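Local coordinates for p-47 protein (Clostridium botulinum E1 str. 'BoNT E Beluga', PDB 5WIX) that is of unknown function but has a tubular, lipid-binding-type (TULIP) fold resembling bactericidal/permeability-increasing protein, and so may bind lipid or another hydrophobic ligand, at residues A[47-52]-A[167-172]; A[102-107]-A[143-148]; A[174-179]-A[405-410]; A[359-364]-A[379-384]. One frame throughout, in Å; residues are numbered along the deposited sequence.

Interaction 1: residues A[47-52]-A[167-172]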
loop_
_atom_site.group_PDB
_atom_site.type_symbol
_atom_site.label_atom_id
_atom_site.label_comp_id
_atom_site.label_asym_id
_atom_site.label_seq_id
_atom_site.Cartn_x
_atom_site.Cartn_y
_atom_site.Cartn_z
ATOM N N ILE A 47 -20.857 19.789 20.463
ATOM C CA ILE A 47 -19.450 20.192 20.526
ATOM C C ILE A 47 -19.245 21.609 21.062
ATOM O O ILE A 47 -18.868 22.525 20.321
ATOM C CB ILE A 47 -18.770 20.083 19.137
ATOM C CG1 ILE A 47 -17.262 20.362 19.237
ATOM C CG2 ILE A 47 -19.442 21.028 18.136
ATOM C CD1 ILE A 47 -16.447 19.978 17.987
ATOM N N GLU A 48 -19.487 21.780 22.358
ATOM C CA GLU A 48 -19.193 23.041 23.026
ATOM C C GLU A 48 -18.030 22.809 23.997
ATOM O O GLU A 48 -17.972 21.781 24.685
ATOM C CB GLU A 48 -20.453 23.608 23.726
ATOM C CG GLU A 48 -20.535 23.467 25.253
ATOM C CD GLU A 48 -21.827 24.043 25.845
ATOM O OE1 GLU A 48 -22.691 24.519 25.075
ATOM O OE2 GLU A 48 -21.979 24.016 27.086
ATOM N N PHE A 49 -17.081 23.745 24.002
ATOM C CA PHE A 49 -15.886 23.661 24.845
ATOM C C PHE A 49 -15.886 24.725 25.939
ATOM O O PHE A 49 -15.961 25.925 25.657
ATOM C CB PHE A 49 -14.616 23.805 24.005
ATOM C CG PHE A 49 -14.255 22.571 23.232
ATOM C CD1 PHE A 49 -15.027 21.428 23.332
ATOM C CD2 PHE A 49 -13.136 22.548 22.416
ATOM C CE1 PHE A 49 -14.700 20.295 22.623
ATOM C CE2 PHE A 49 -12.804 21.417 21.705
ATOM C CZ PHE A 49 -13.586 20.288 21.808
ATOM N N LEU A 50 -15.794 24.284 27.188
ATOM C CA LEU A 50 -15.790 25.209 28.311
ATOM C C LEU A 50 -14.529 25.032 29.142
ATOM O O LEU A 50 -14.056 23.912 29.364
ATOM C CB LEU A 50 -17.036 25.015 29.184
ATOM C CG LEU A 50 -18.415 25.150 28.522
ATOM C CD1 LEU A 50 -19.488 24.485 29.372
ATOM C CD2 LEU A 50 -18.779 26.601 28.258
ATOM N N TYR A 51 -13.969 26.158 29.567
ATOM C CA TYR A 51 -12.859 26.150 30.498
ATOM C C TYR A 51 -12.910 27.429 31.314
ATOM O O TYR A 51 -13.165 28.505 30.781
ATOM C CB TYR A 51 -11.514 26.020 29.775
ATOM C CG TYR A 51 -10.330 25.965 30.720
ATOM C CD1 TYR A 51 -9.890 24.760 31.257
ATOM C CD2 TYR A 51 -9.663 27.124 31.088
ATOM C CE1 TYR A 51 -8.809 24.717 32.128
ATOM C CE2 TYR A 51 -8.590 27.089 31.958
ATOM C CZ TYR A 51 -8.165 25.889 32.471
ATOM O OH TYR A 51 -7.095 25.873 33.333
ATOM N N SER A 52 -12.688 27.298 32.616
ATOM C CA SER A 52 -12.617 28.450 33.492
ATOM C C SER A 52 -11.474 28.253 34.474
ATOM O O SER A 52 -11.534 27.396 35.354
ATOM C CB SER A 52 -13.941 28.675 34.235
ATOM O OG SER A 52 -14.071 27.809 35.351
ATOM N N LYS A 167 -11.186 14.226 25.336
ATOM C CA LYS A 167 -12.044 13.058 25.221
ATOM C C LYS A 167 -13.302 13.345 24.411
ATOM O O LYS A 167 -13.865 12.441 23.786
ATOM C CB LYS A 167 -12.417 12.551 26.618
ATOM C CG LYS A 167 -11.215 12.138 27.462
ATOM C CD LYS A 167 -11.634 11.634 28.835
ATOM C CE LYS A 167 -10.451 11.055 29.599
ATOM N NZ LYS A 167 -10.875 10.435 30.885
ATOM N N GLN A 168 -13.733 14.603 24.417
ATOM C CA GLN A 168 -14.967 14.993 23.751
ATOM C C GLN A 168 -14.910 14.753 22.249
ATOM O O GLN A 168 -15.914 14.381 21.638
ATOM C CB GLN A 168 -15.287 16.459 24.030
ATOM C CG GLN A 168 -16.506 16.951 23.290
ATOM C CD GLN A 168 -17.290 17.958 24.089
ATOM O OE1 GLN A 168 -17.027 18.163 25.276
ATOM N NE2 GLN A 168 -18.261 18.600 23.444
ATOM N N VAL A 169 -13.738 14.947 21.653
ATOM C CA VAL A 169 -13.565 14.654 20.231
ATOM C C VAL A 169 -12.989 13.258 19.987
ATOM O O VAL A 169 -11.777 13.049 20.026
ATOM C CB VAL A 169 -12.656 15.676 19.556
ATOM C CG1 VAL A 169 -12.562 15.371 18.063
ATOM C CG2 VAL A 169 -13.180 17.075 19.799
ATOM N N SER A 170 -13.868 12.304 19.725
ATOM C CA SER A 170 -13.439 10.929 19.538
ATOM C C SER A 170 -13.458 10.514 18.066
ATOM O O SER A 170 -13.710 9.350 17.752
ATOM C CB SER A 170 -14.325 9.986 20.364
ATOM O OG SER A 170 -15.698 10.134 20.026
ATOM N N TYR A 171 -13.178 11.455 17.166
ATOM C CA TYR A 171 -13.284 11.162 15.743
ATOM C C TYR A 171 -12.210 10.202 15.267
ATOM O O TYR A 171 -11.034 10.349 15.603
ATOM C CB TYR A 171 -13.217 12.423 14.897
ATOM C CG TYR A 171 -13.398 12.086 13.445
ATOM C CD1 TYR A 171 -14.580 11.508 13.008
ATOM C CD2 TYR A 171 -12.381 12.298 12.518
ATOM C CE1 TYR A 171 -14.764 11.161 11.687
ATOM C CE2 TYR A 171 -12.554 11.960 11.186
ATOM C CZ TYR A 171 -13.754 11.387 10.776
ATOM O OH TYR A 171 -13.962 11.033 9.460
ATOM N N ILE A 172 -12.632 9.228 14.463
ATOM C CA ILE A 172 -11.755 8.168 13.989
ATOM C C ILE A 172 -11.265 8.419 12.580
ATOM O O ILE A 172 -11.997 8.192 11.620
ATOM C CB ILE A 172 -12.464 6.829 13.988
ATOM C CG1 ILE A 172 -13.277 6.642 15.267
ATOM C CG2 ILE A 172 -11.457 5.720 13.785
ATOM C CD1 ILE A 172 -14.195 5.421 15.229
#

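Interaction 2: residues A[102-107]-A[143-148]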
loop_
_atom_site.group_PDB
_atom_site.type_symbol
_atom_site.label_atom_id
_atom_site.label_comp_id
_atom_site.label_asym_id
_atom_site.label_seq_id
_atom_site.Cartn_x
_atom_site.Cartn_y
_atom_site.Cartn_z
ATOM N N ILE A 102 -11.314 32.786 13.098
ATOM C CA ILE A 102 -10.859 31.571 12.440
ATOM C C ILE A 102 -9.380 31.301 12.729
ATOM O O ILE A 102 -8.496 31.718 11.967
ATOM C CB ILE A 102 -11.104 31.640 10.927
ATOM C CG1 ILE A 102 -12.558 32.033 10.657
ATOM C CG2 ILE A 102 -10.791 30.303 10.287
ATOM C CD1 ILE A 102 -12.883 32.211 9.203
ATOM N N PRO A 103 -9.117 30.616 13.858
ATOM C CA PRO A 103 -7.758 30.255 14.264
ATOM C C PRO A 103 -7.201 29.107 13.447
ATOM O O PRO A 103 -7.950 28.287 12.899
ATOM C CB PRO A 103 -7.917 29.849 15.735
ATOM C CG PRO A 103 -9.347 29.509 15.908
ATOM C CD PRO A 103 -10.118 30.296 14.895
ATOM N N ILE A 104 -5.881 29.050 13.364
ATOM C CA ILE A 104 -5.240 27.956 12.661
ATOM C C ILE A 104 -4.253 27.246 13.570
ATOM O O ILE A 104 -3.282 27.838 14.071
ATOM C CB ILE A 104 -4.537 28.451 11.398
ATOM C CG1 ILE A 104 -5.573 29.021 10.421
ATOM C CG2 ILE A 104 -3.728 27.330 10.773
ATOM C CD1 ILE A 104 -5.055 29.224 9.016
ATOM N N LEU A 105 -4.532 25.968 13.777
ATOM C CA LEU A 105 -3.778 25.127 14.694
ATOM C C LEU A 105 -2.984 24.069 13.958
ATOM O O LEU A 105 -3.279 23.741 12.812
ATOM C CB LEU A 105 -4.728 24.445 15.678
ATOM C CG LEU A 105 -5.778 25.385 16.252
ATOM C CD1 LEU A 105 -6.860 24.634 17.016
ATOM C CD2 LEU A 105 -5.052 26.351 17.154
ATOM N N GLU A 106 -1.968 23.548 14.629
ATOM C CA GLU A 106 -1.330 22.299 14.235
ATOM C C GLU A 106 -1.548 21.331 15.377
ATOM O O GLU A 106 -1.318 21.691 16.536
ATOM C CB GLU A 106 0.165 22.475 13.962
ATOM C CG GLU A 106 0.500 22.955 12.566
ATOM C CD GLU A 106 1.999 22.960 12.332
ATOM O OE1 GLU A 106 2.425 22.812 11.163
ATOM O OE2 GLU A 106 2.753 23.102 13.322
ATOM N N ILE A 107 -2.012 20.121 15.068
ATOM C CA ILE A 107 -2.280 19.122 16.104
ATOM C C ILE A 107 -1.674 17.742 15.806
ATOM O O ILE A 107 -1.416 17.398 14.650
ATOM C CB ILE A 107 -3.791 18.932 16.323
ATOM C CG1 ILE A 107 -4.535 20.250 16.172
ATOM C CG2 ILE A 107 -4.055 18.372 17.699
ATOM C CD1 ILE A 107 -5.947 20.188 16.697
ATOM N N SER A 143 -3.949 33.236 14.912
ATOM C CA SER A 143 -4.806 33.324 16.077
ATOM C C SER A 143 -6.260 33.488 15.696
ATOM O O SER A 143 -7.141 33.008 16.405
ATOM C CB SER A 143 -4.339 34.465 16.956
ATOM O OG SER A 143 -5.227 34.548 18.056
ATOM N N GLY A 144 -6.509 34.142 14.566
ATOM C CA GLY A 144 -7.866 34.409 14.129
ATOM C C GLY A 144 -7.906 35.355 12.957
ATOM O O GLY A 144 -6.976 36.120 12.725
ATOM N N LYS A 145 -8.976 35.273 12.179
ATOM C CA LYS A 145 -9.085 36.076 10.969
ATOM C C LYS A 145 -10.512 36.569 10.766
ATOM O O LYS A 145 -11.459 35.789 10.760
ATOM C CB LYS A 145 -8.625 35.271 9.755
ATOM C CG LYS A 145 -7.136 34.982 9.776
ATOM C CD LYS A 145 -6.646 34.384 8.492
ATOM C CE LYS A 145 -7.209 32.992 8.315
ATOM N NZ LYS A 145 -6.641 32.333 7.105
ATOM N N LEU A 146 -10.665 37.876 10.652
ATOM C CA LEU A 146 -9.577 38.812 10.900
ATOM C C LEU A 146 -10.187 39.863 11.834
ATOM O O LEU A 146 -9.747 41.024 11.934
ATOM C CB LEU A 146 -9.047 39.419 9.589
ATOM C CG LEU A 146 -7.739 40.230 9.584
ATOM C CD1 LEU A 146 -6.502 39.319 9.564
ATOM C CD2 LEU A 146 -7.715 41.241 8.425
ATOM N N TYR A 147 -11.232 39.408 12.518
ATOM C CA TYR A 147 -12.089 40.267 13.310
ATOM C C TYR A 147 -11.517 40.478 14.700
ATOM O O TYR A 147 -12.246 40.832 15.630
ATOM C CB TYR A 147 -13.501 39.673 13.399
ATOM N N GLU A 148 -10.211 40.278 14.844
ATOM C CA GLU A 148 -9.595 40.365 16.164
ATOM C C GLU A 148 -8.834 41.657 16.455
ATOM O O GLU A 148 -8.702 42.539 15.601
ATOM C CB GLU A 148 -8.656 39.184 16.380
ATOM C CG GLU A 148 -9.361 37.922 16.852
ATOM C CD GLU A 148 -9.798 37.989 18.310
ATOM O OE1 GLU A 148 -9.781 36.933 18.979
ATOM O OE2 GLU A 148 -10.162 39.083 18.794
#

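Interaction 3: residues A[174-179]-A[405-410]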
loop_
_atom_site.group_PDB
_atom_site.type_symbol
_atom_site.label_atom_id
_atom_site.label_comp_id
_atom_site.label_asym_id
_atom_site.label_seq_id
_atom_site.Cartn_x
_atom_site.Cartn_y
_atom_site.Cartn_z
ATOM N N ALA A 174 -8.942 6.834 10.915
ATOM C CA ALA A 174 -8.725 5.587 10.194
ATOM C C ALA A 174 -8.704 4.422 11.158
ATOM O O ALA A 174 -8.173 4.533 12.268
ATOM C CB ALA A 174 -7.429 5.635 9.409
ATOM N N SER A 175 -9.297 3.308 10.741
ATOM C CA SER A 175 -9.156 2.071 11.486
ATOM C C SER A 175 -7.988 1.318 10.879
ATOM O O SER A 175 -7.848 1.237 9.652
ATOM C CB SER A 175 -10.435 1.242 11.451
ATOM O OG SER A 175 -10.674 0.713 10.157
ATOM N N LEU A 176 -7.120 0.815 11.743
ATOM C CA LEU A 176 -6.003 0.015 11.293
ATOM C C LEU A 176 -6.060 -1.367 11.938
ATOM O O LEU A 176 -6.119 -1.489 13.164
ATOM C CB LEU A 176 -4.684 0.697 11.606
ATOM C CG LEU A 176 -3.503 -0.029 10.969
ATOM C CD1 LEU A 176 -2.406 0.942 10.567
ATOM C CD2 LEU A 176 -2.973 -1.119 11.895
ATOM N N ASN A 177 -6.029 -2.394 11.090
ATOM C CA ASN A 177 -6.252 -3.774 11.497
ATOM C C ASN A 177 -4.971 -4.605 11.469
ATOM O O ASN A 177 -4.554 -5.059 10.404
ATOM C CB ASN A 177 -7.300 -4.405 10.567
ATOM C CG ASN A 177 -8.054 -5.554 11.203
ATOM O OD1 ASN A 177 -7.580 -6.192 12.143
ATOM N ND2 ASN A 177 -9.241 -5.830 10.680
ATOM N N VAL A 178 -4.329 -4.797 12.617
ATOM C CA VAL A 178 -3.338 -5.867 12.695
ATOM C C VAL A 178 -4.140 -7.150 12.849
ATOM O O VAL A 178 -5.291 -7.108 13.284
ATOM C CB VAL A 178 -2.345 -5.716 13.868
ATOM C CG1 VAL A 178 -1.179 -6.716 13.708
ATOM C CG2 VAL A 178 -1.832 -4.285 13.964
ATOM N N THR A 179 -3.548 -8.279 12.485
ATOM C CA THR A 179 -4.223 -9.575 12.565
ATOM C C THR A 179 -5.496 -9.597 11.705
ATOM O O THR A 179 -6.602 -9.852 12.195
ATOM C CB THR A 179 -4.561 -9.963 14.036
ATOM O OG1 THR A 179 -5.607 -9.123 14.542
ATOM C CG2 THR A 179 -3.323 -9.830 14.927
ATOM N N ASP A 405 -8.387 -4.151 3.568
ATOM C CA ASP A 405 -7.975 -5.168 4.544
ATOM C C ASP A 405 -7.365 -4.567 5.801
ATOM O O ASP A 405 -7.807 -4.842 6.921
ATOM C CB ASP A 405 -6.982 -6.148 3.899
ATOM C CG ASP A 405 -6.703 -7.372 4.766
ATOM O OD1 ASP A 405 -7.600 -8.235 4.888
ATOM O OD2 ASP A 405 -5.579 -7.489 5.297
ATOM N N ILE A 406 -6.344 -3.748 5.613
ATOM C CA ILE A 406 -5.657 -3.174 6.761
ATOM C C ILE A 406 -6.195 -1.781 7.161
ATOM O O ILE A 406 -6.768 -1.622 8.249
ATOM C CB ILE A 406 -4.158 -3.103 6.495
ATOM C CG1 ILE A 406 -3.669 -4.492 6.119
ATOM C CG2 ILE A 406 -3.443 -2.636 7.726
ATOM C CD1 ILE A 406 -3.979 -5.516 7.176
ATOM N N VAL A 407 -6.036 -0.783 6.293
ATOM C CA VAL A 407 -6.502 0.550 6.645
ATOM C C VAL A 407 -7.801 0.918 5.959
ATOM O O VAL A 407 -7.875 0.954 4.730
ATOM C CB VAL A 407 -5.471 1.635 6.310
ATOM C CG1 VAL A 407 -6.044 2.984 6.617
ATOM C CG2 VAL A 407 -4.194 1.428 7.102
ATOM N N ASN A 408 -8.818 1.183 6.775
ATOM C CA ASN A 408 -10.060 1.784 6.310
ATOM C C ASN A 408 -10.114 3.203 6.807
ATOM O O ASN A 408 -10.240 3.441 8.008
ATOM C CB ASN A 408 -11.284 1.016 6.811
ATOM C CG ASN A 408 -11.214 -0.454 6.502
ATOM O OD1 ASN A 408 -11.481 -0.876 5.378
ATOM N ND2 ASN A 408 -10.853 -1.249 7.500
ATOM N N TRP A 409 -10.004 4.155 5.895
ATOM C CA TRP A 409 -10.032 5.558 6.290
ATOM C C TRP A 409 -11.425 5.985 6.723
ATOM O O TRP A 409 -12.406 5.758 6.007
ATOM C CB TRP A 409 -9.552 6.448 5.153
ATOM C CG TRP A 409 -8.153 6.186 4.767
ATOM C CD1 TRP A 409 -7.720 5.448 3.704
ATOM C CD2 TRP A 409 -6.979 6.650 5.440
ATOM N NE1 TRP A 409 -6.348 5.430 3.670
ATOM C CE2 TRP A 409 -5.868 6.159 4.722
ATOM C CE3 TRP A 409 -6.755 7.448 6.569
ATOM C CZ2 TRP A 409 -4.557 6.432 5.100
ATOM C CZ3 TRP A 409 -5.453 7.711 6.946
ATOM C CH2 TRP A 409 -4.370 7.209 6.214
ATOM N N ASN A 410 -11.490 6.605 7.901
ATOM C CA ASN A 410 -12.744 7.070 8.489
ATOM C C ASN A 410 -13.681 5.924 8.815
ATOM O O ASN A 410 -14.902 6.085 8.747
ATOM C CB ASN A 410 -13.455 8.056 7.560
ATOM C CG ASN A 410 -12.581 9.228 7.179
ATOM O OD1 ASN A 410 -12.389 10.156 7.970
ATOM N ND2 ASN A 410 -12.056 9.203 5.956
#

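Interaction 4: residues A[359-364]-A[379-384]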
loop_
_atom_site.group_PDB
_atom_site.type_symbol
_atom_site.label_atom_id
_atom_site.label_comp_id
_atom_site.label_asym_id
_atom_site.label_seq_id
_atom_site.Cartn_x
_atom_site.Cartn_y
_atom_site.Cartn_z
ATOM N N MET A 359 14.628 -18.798 -27.367
ATOM C CA MET A 359 14.088 -20.151 -27.248
ATOM C C MET A 359 15.025 -21.130 -27.936
ATOM O O MET A 359 14.837 -21.484 -29.099
ATOM C CB MET A 359 12.678 -20.252 -27.826
ATOM C CG MET A 359 11.627 -20.314 -26.741
ATOM S SD MET A 359 10.007 -20.790 -27.352
ATOM C CE MET A 359 9.889 -19.794 -28.843
ATOM N N GLU A 360 16.034 -21.562 -27.190
ATOM C CA GLU A 360 17.141 -22.323 -27.742
ATOM C C GLU A 360 17.077 -23.791 -27.346
ATOM O O GLU A 360 17.310 -24.153 -26.188
ATOM C CB GLU A 360 18.459 -21.711 -27.285
ATOM C CG GLU A 360 19.651 -22.106 -28.114
ATOM C CD GLU A 360 20.958 -21.680 -27.473
ATOM O OE1 GLU A 360 21.008 -20.568 -26.889
ATOM O OE2 GLU A 360 21.929 -22.469 -27.544
ATOM N N CYS A 361 16.763 -24.631 -28.326
ATOM C CA CYS A 361 16.692 -26.077 -28.136
ATOM C C CYS A 361 17.852 -26.776 -28.837
ATOM O O CYS A 361 17.915 -26.802 -30.072
ATOM C CB CYS A 361 15.364 -26.598 -28.665
ATOM S SG CYS A 361 15.247 -28.378 -28.736
ATOM N N ARG A 362 18.775 -27.331 -28.056
ATOM C CA ARG A 362 19.977 -27.944 -28.627
ATOM C C ARG A 362 20.218 -29.368 -28.116
ATOM O O ARG A 362 20.872 -29.561 -27.089
ATOM C CB ARG A 362 21.209 -27.077 -28.341
ATOM N N PRO A 363 19.683 -30.370 -28.843
ATOM C CA PRO A 363 19.909 -31.808 -28.635
ATOM C C PRO A 363 21.377 -32.202 -28.491
ATOM O O PRO A 363 22.229 -31.666 -29.196
ATOM C CB PRO A 363 19.312 -32.444 -29.907
ATOM C CG PRO A 363 18.951 -31.299 -30.819
ATOM C CD PRO A 363 18.695 -30.145 -29.912
ATOM N N ILE A 364 21.654 -33.149 -27.595
ATOM C CA ILE A 364 23.012 -33.654 -27.374
ATOM C C ILE A 364 23.192 -35.087 -27.911
ATOM O O ILE A 364 22.688 -36.049 -27.328
ATOM C CB ILE A 364 23.374 -33.620 -25.872
ATOM C CG1 ILE A 364 22.877 -32.320 -25.245
ATOM C CG2 ILE A 364 24.872 -33.799 -25.665
ATOM C CD1 ILE A 364 23.538 -31.072 -25.793
ATOM N N VAL A 379 10.919 -32.767 -28.963
ATOM C CA VAL A 379 10.482 -32.719 -27.567
ATOM C C VAL A 379 10.972 -31.421 -26.900
ATOM O O VAL A 379 10.240 -30.786 -26.125
ATOM C CB VAL A 379 10.972 -33.960 -26.780
ATOM C CG1 VAL A 379 10.636 -33.840 -25.308
ATOM C CG2 VAL A 379 10.316 -35.200 -27.340
ATOM N N GLY A 380 12.201 -31.025 -27.232
ATOM C CA GLY A 380 12.760 -29.762 -26.781
ATOM C C GLY A 380 11.858 -28.591 -27.114
ATOM O O GLY A 380 11.442 -27.846 -26.220
ATOM N N ASN A 381 11.528 -28.444 -28.397
ATOM C CA ASN A 381 10.701 -27.323 -28.861
ATOM C C ASN A 381 9.287 -27.361 -28.294
ATOM O O ASN A 381 8.647 -26.332 -28.135
ATOM C CB ASN A 381 10.637 -27.290 -30.393
ATOM C CG ASN A 381 11.945 -26.829 -31.028
ATOM O OD1 ASN A 381 12.738 -26.119 -30.405
ATOM N ND2 ASN A 381 12.173 -27.231 -32.279
ATOM N N TRP A 382 8.797 -28.547 -27.974
ATOM C CA TRP A 382 7.468 -28.649 -27.372
ATOM C C TRP A 382 7.494 -28.222 -25.910
ATOM O O TRP A 382 6.521 -27.657 -25.389
ATOM C CB TRP A 382 6.934 -30.077 -27.498
ATOM C CG TRP A 382 6.365 -30.332 -28.841
ATOM C CD1 TRP A 382 6.828 -31.197 -29.783
ATOM C CD2 TRP A 382 5.233 -29.685 -29.408
ATOM N NE1 TRP A 382 6.047 -31.133 -30.907
ATOM C CE2 TRP A 382 5.058 -30.208 -30.699
ATOM C CE3 TRP A 382 4.343 -28.716 -28.943
ATOM C CZ2 TRP A 382 4.029 -29.793 -31.534
ATOM C CZ3 TRP A 382 3.320 -28.306 -29.772
ATOM C CH2 TRP A 382 3.170 -28.845 -31.054
ATOM N N SER A 383 8.621 -28.507 -25.260
ATOM C CA SER A 383 8.776 -28.246 -23.842
ATOM C C SER A 383 8.917 -26.759 -23.610
ATOM O O SER A 383 8.310 -26.209 -22.690
ATOM C CB SER A 383 9.987 -29.001 -23.286
ATOM O OG SER A 383 9.714 -30.398 -23.173
ATOM N N LEU A 384 9.707 -26.111 -24.464
ATOM C CA LEU A 384 9.927 -24.671 -24.362
ATOM C C LEU A 384 8.593 -23.929 -24.460
ATOM O O LEU A 384 8.308 -23.005 -23.676
ATOM C CB LEU A 384 10.898 -24.200 -25.443
ATOM C CG LEU A 384 12.368 -24.563 -25.190
ATOM C CD1 LEU A 384 13.290 -24.102 -26.325
ATOM C CD2 LEU A 384 12.830 -23.978 -23.856
#

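Interaction 1: residues A[47-52]-A[167-172]
Gln168 runs past the rim of the Phe49 ring, the two side chains heading in opposite directions as they meet. Gln168 CD lies 3.8 Å from Phe49 CE1. Gln168 CG lies in the ring plane at its edge, and the amide is turned almost perpendicular to the phenyl, with 86° between the planes. Next along the same rim comes Val169, whose CG2 methyl sits 3.8 Å from Phe49 CZ, also in plane. Valine and phenylalanine cross at about a right angle.

The reach of Gln168 follows from its torsions. CG is anti to the backbone N (chi1 176°), and a bend at chi2 then carries the amide beyond the ring to the start of strand 48-53. There Gln168 NE2 comes within 3.5 Å of Ile47 CA and 3.4 Å of Glu48 O, and it donates a weak hydrogen bond to the backbone oxygen of Lys46.

A second shell surrounds the ring. Phe64 packs edge-to-face with Phe49, Phe162 meets it too, and backbone bonding of Phe49 with Met62 ties the strand to strand 58-70. Val169 rests on Tyr41 of helix 31-42 and Phe125 of strand 120-125.

The chemistry is that of a boundary. Buried Phe49 and Val169 join an aromatic cluster, while the partly exposed glutamine lays its methylenes and amide carbon against the ring edge and turns its nitrogen to the backbone, where the assigned bond, to Lys46 O, is weak. The loop 167-172 thus sits beside the strand mainly by packing, with that one weak bond added.

Interaction 2: residues A[102-107]-A[143-148]
Gly144 meets Ile102 backbone to backbone, without a conventional hydrogen bond anywhere between the two segments. Polar character enters through carbon donors and nearby oxygens. Gly144 CA lies 3.5 Å from Ile102 O, a CA-H...O contact with an angle of 147° at the hydrogen. Beside it, Pro103 CB packs against the Ser143 carbonyl, 3.3 Å from Ser143 O.

The side-chain packing comes from Lys145 and two isoleucines. Ile102 lays its CG1 branch near the lysine's own backbone, with Ile102 CG1 3.9 Å from Lys145 O. Lys145 in turn bends at chi3 (-68°), which brings its tail along residues 102-104: Lys145 CE passes 4.1 Å from Ile102 O, and Lys145 NZ ends 4.0 Å from the methyl Ile104 CD1, the two chains crossing at a slant.

Backbone bonding surrounds the contact. Ile104 bonds with Asp141 and Leu142, just ahead of segment 143-148, and Pro103 with Ile82 of strand 78-85.

Where strand 104-113 begins, regular pairing thus gives way to van der Waals packing and weak C-H...O attraction, the lysine contributing its hydrocarbon length to the contact.

Interaction 3: residues A[174-179]-A[405-410]
Ser175 and Asn408 form the hydrogen-bonded pair of a short antiparallel ladder, each serving as donor and acceptor to the other. Ser175 N gives its hydrogen to Asn408 O at 2.9 Å with an N-H...O angle of 158°, and Asn408 N returns the bond to Ser175 O at 3.0 Å, lying in the carbonyl plane. Asn177 N continues the ladder to Ile406 O, also 3.0 Å away, although this donor is tilted 34° from the carbonyl plane and its bond is more bent.

The same oxygens receive weaker company. Ser175 OG, set in the crowded position between the backbone N and the carbonyl carbon (chi1 70°), makes a weak bond of 3.5 Å to Asn408 O. Val407 CA approaches Ser175 O at 3.4 Å, and Leu176 CA approaches Ile406 O at 3.5 Å, both as CA-H...O contacts. Beyond the ladder, Asp405 OD2 is bonded to Ser180 OG, and Asn410 OD1 probably to Tyr171 OH, a pair modelled too close together.

Ala174, Leu176, Val407 and Trp409 share one face. Ala174 CB touches the benzo part of the indole, 3.4 Å from Trp409 CE3, while Val407 CG1 stands over one indole face, toward its rim. Leu176 CD1 packs 3.9 Å from Val407 CG2. Tyr27 lies against Val407 and Trp409, bringing the sheet of strand 25-30 to this apolar face.

Strand 174-177 also pairs with strand 120-125, and strand 407-409 comes from far along the chain: antiparallel sheet extension of this kind ties the distant C-terminal region into the sheet that holds strands 104-113 and 120-125 in this BPI-like, TULIP-type fold.

Interaction 4: residues A[359-364]-A[379-384]
From Met359 to Cys361 the strand faces helix residues Gly380 to Leu384, the two segment axes 8.1 Å apart at their closest and close to antiparallel, with 153° between their directions. This is a helix laid against a curved antiparallel sheet, the combination on which TULIP domains are built. Strand 348-363 is bonded on to strand 328-343, and helix 370-390 also touches strands 288-290 and 293-307 of the same sheet.

Leu384 is the main apolar side chain from the helix. Its CD1 methyl rests on the strand backbone, 3.8 Å from Met359 C, and reaches on to Cys361, with Leu384 CD1 4.0 Å from Cys361 CB. Met359 slides past it in the opposite direction, so that Met359 SD comes 4.0 Å from Leu384 CB.

Cys361 fills the other end. Its sulfur is anti to the backbone N (chi1 171°) and therefore projects to the helix surface, where Cys361 SG lies 3.5 Å from Gly380 CA; with no side chain on the glycine, the sulfur settles directly against the helix backbone. Asn381 flanks this spot, its OD1 beside Cys361 CB.

The helix has its own internal tie one turn along: Val379 O accepts from Ser383 N at 2.9 Å and from Ser383 OG at 3.0 Å, the two donors approaching from opposite faces of the carbonyl plane.

Overall arrangement
Interactions 1, 2 and 3 all reach the ten-strand antiparallel sheet, while interaction 4 belongs to the eight-strand sheet far along the elongated molecule. Interaction 2 is nested within the loop closed by interaction 1, their centres 18 Å apart. Interaction 3 follows both in the chain and touches interaction 1 through a probable Tyr171 OH to Asn410 OD1 hydrogen bond, modelled too short to bear much weight. Interaction 4 is nested inside the long loop closed by interaction 3, yet its centre lies 50 Å from that of interaction 3 and about 75 Å from that of interaction 2. Interaction 3 is thus near the middle, where the chain, after passing through the other two sheets, returns to the ten-strand one.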